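Long-range contact in competence damage-inducible protein A (Klebsiella pneumoniae subsp. pneumoniae MGH 78578, PDB 5V01), which is of unknown function but belongs to the CinA family, which includes nicotinamide mononucleotide amidases: residues L74-E79 against V92-S97. Numbering follows the deposited sequence.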
loop_
_atom_site.group_PDB
_atom_site.type_symbol
_atom_site.label_atom_id
_atom_site.label_comp_id
_atom_site.label_asym_id
_atom_site.label_seq_id
_atom_site.Cartn_x
_atom_site.Cartn_y
_atom_site.Cartn_z
ATOM N N LEU A 74 -9.359 8.815 4.256
ATOM C CA LEU A 74 -10.030 9.110 2.980
ATOM C C LEU A 74 -11.319 9.911 3.077
ATOM O O LEU A 74 -11.934 10.193 2.043
ATOM C CB LEU A 74 -10.275 7.808 2.216
ATOM C CG LEU A 74 -9.009 7.027 1.843
ATOM C CD1 LEU A 74 -9.421 5.682 1.283
ATOM C CD2 LEU A 74 -8.148 7.824 0.879
ATOM N N GLN A 75 -11.706 10.298 4.291
ATOM C CA GLN A 75 -12.924 11.090 4.555
ATOM C C GLN A 75 -14.174 10.384 4.047
ATOM O O GLN A 75 -15.172 11.018 3.721
ATOM C CB GLN A 75 -12.833 12.513 4.006
ATOM C CG GLN A 75 -11.711 13.339 4.595
ATOM C CD GLN A 75 -10.379 13.027 3.975
ATOM O OE1 GLN A 75 -10.260 12.931 2.751
ATOM N NE2 GLN A 75 -9.364 12.840 4.816
ATOM N N VAL A 76 -14.170 9.053 4.056
ATOM C CA VAL A 76 -15.403 8.309 3.752
ATOM C C VAL A 76 -16.387 8.677 4.862
ATOM O O VAL A 76 -16.034 8.713 6.032
ATOM C CB VAL A 76 -15.141 6.789 3.661
ATOM C CG1 VAL A 76 -16.445 6.023 3.496
ATOM C CG2 VAL A 76 -14.191 6.469 2.501
ATOM N N ARG A 77 -17.626 8.952 4.472
ATOM C CA ARG A 77 -18.659 9.365 5.435
ATOM C C ARG A 77 -19.064 8.222 6.339
ATOM O O ARG A 77 -19.323 7.113 5.878
ATOM C CB ARG A 77 -19.909 9.838 4.722
ATOM C CG ARG A 77 -19.712 11.057 3.881
ATOM C CD ARG A 77 -21.049 11.355 3.223
ATOM N NE ARG A 77 -20.991 12.573 2.435
ATOM C CZ ARG A 77 -21.981 13.012 1.656
ATOM N NH1 ARG A 77 -23.107 12.328 1.564
ATOM N NH2 ARG A 77 -21.834 14.144 0.992
ATOM N N ALA A 78 -19.233 8.511 7.628
ATOM C CA ALA A 78 -19.702 7.494 8.576
ATOM C C ALA A 78 -21.063 6.928 8.133
ATOM O O ALA A 78 -21.309 5.724 8.220
ATOM C CB ALA A 78 -19.797 8.073 9.983
ATOM N N GLU A 79 -21.925 7.835 7.679
ATOM C CA GLU A 79 -23.247 7.502 7.194
ATOM C C GLU A 79 -23.217 6.506 6.029
ATOM O O GLU A 79 -24.027 5.584 5.963
ATOM C CB GLU A 79 -23.935 8.812 6.798
ATOM C CG GLU A 79 -24.105 9.776 7.971
ATOM C CD GLU A 79 -22.812 10.374 8.553
ATOM O OE1 GLU A 79 -21.816 10.686 7.799
ATOM O OE2 GLU A 79 -22.837 10.552 9.813
ATOM N N VAL A 92 -16.615 2.518 -2.355
ATOM C CA VAL A 92 -15.503 2.626 -3.309
ATOM C C VAL A 92 -15.537 3.965 -4.053
ATOM O O VAL A 92 -14.495 4.531 -4.369
ATOM C CB VAL A 92 -15.336 1.416 -4.281
ATOM C CG1 VAL A 92 -14.857 0.188 -3.527
ATOM C CG2 VAL A 92 -16.567 1.150 -5.138
ATOM N N GLN A 93 -16.744 4.493 -4.331
ATOM C CA GLN A 93 -16.823 5.855 -4.895
ATOM C C GLN A 93 -16.138 6.864 -3.976
ATOM O O GLN A 93 -15.297 7.648 -4.421
ATOM C CB GLN A 93 -18.269 6.287 -5.136
ATOM C CG GLN A 93 -18.922 5.582 -6.289
ATOM C CD GLN A 93 -20.417 5.780 -6.357
ATOM O OE1 GLN A 93 -21.087 5.970 -5.338
ATOM N NE2 GLN A 93 -20.948 5.729 -7.561
ATOM N N GLU A 94 -16.496 6.843 -2.693
ATOM C CA GLU A 94 -15.931 7.813 -1.763
ATOM C C GLU A 94 -14.434 7.585 -1.520
ATOM O O GLU A 94 -13.670 8.548 -1.389
ATOM C CB GLU A 94 -16.712 7.836 -0.452
ATOM C CG GLU A 94 -18.117 8.416 -0.623
ATOM C CD GLU A 94 -18.882 8.532 0.671
ATOM O OE1 GLU A 94 -18.274 8.452 1.727
ATOM O OE2 GLU A 94 -20.112 8.734 0.652
ATOM N N MET A 95 -14.015 6.318 -1.474
ATOM C CA MET A 95 -12.569 6.013 -1.355
ATOM C C MET A 95 -11.802 6.603 -2.536
ATOM O O MET A 95 -10.745 7.219 -2.353
ATOM C CB MET A 95 -12.324 4.503 -1.310
ATOM C CG MET A 95 -12.706 3.838 -0.026
ATOM S SD MET A 95 -12.553 2.046 -0.049
ATOM C CE MET A 95 -10.785 1.843 -0.095
ATOM N N SER A 96 -12.340 6.414 -3.752
ATOM C CA SER A 96 -11.656 6.874 -4.956
ATOM C C SER A 96 -11.557 8.398 -4.963
ATOM O O SER A 96 -10.532 8.951 -5.314
ATOM C CB SER A 96 -12.320 6.336 -6.230
ATOM O OG SER A 96 -13.531 6.998 -6.551
ATOM N N SER A 97 -12.640 9.073 -4.553
ATOM C CA SER A 97 -12.605 10.528 -4.482
ATOM C C SER A 97 -11.602 11.029 -3.440
ATOM O O SER A 97 -10.870 12.009 -3.697
ATOM C CB SER A 97 -13.997 11.085 -4.163
ATOM O OG SER A 97 -14.900 10.767 -5.181
HETATM O O HOH W 1 -14.091 10.660 0.425
HETATM O O HOH W 2 -16.681 11.222 1.098
#
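Glu-94 reaches from helix 89-103 to the turn at Arg-77, where its OE1 accepts the backbone N-H of Arg-77 in a nearly straight bond (N to OE1 2.9 Å, 171° at the hydrogen). The N-H meets OE1 almost along its C-O axis, and the chain, extended beyond CG, carries the carboxylate that far. Its other oxygen, OE2, accepts a hydrogen bond from the hydroxyl OG1 of Thr-80, in the first turn of helix 78-84; a glutamate suits this place because two oxygens can hold two points of one helix start. The Arg-77 side chain crosses Glu-94 at about a right angle, its CD 3.8 Å from Glu-94 OE2. The guanidinium plane is turned 64° from the carboxylate; OE2 lies well out of it and no N-H points there, so at 4.3 Å from Arg-77 NE the opposite charges probably attract only through space.

Beneath this polar layer, Met-95 CG packs against Val-76 CG2 at 3.9 Å and Leu-74 CD1 at 4.0 Å. With CG1 anti to its backbone N (chi1 174°), Val-76 lays CG1 beside Glu-94 OE1 and gives CG2 to the methionine, whose flexible, unbranched chain fits between turn and sheet. A water can donate to Leu-74 O or Glu-94 O. Gln-75, with positive phi, is the first residue beyond helix 67-74, and Arg-77 N-caps helix 78-84: a short turn joining consecutive helices, met by helix 89-103, which packs through Met-95 on strand 107-113 of the CinA-family α/β fold.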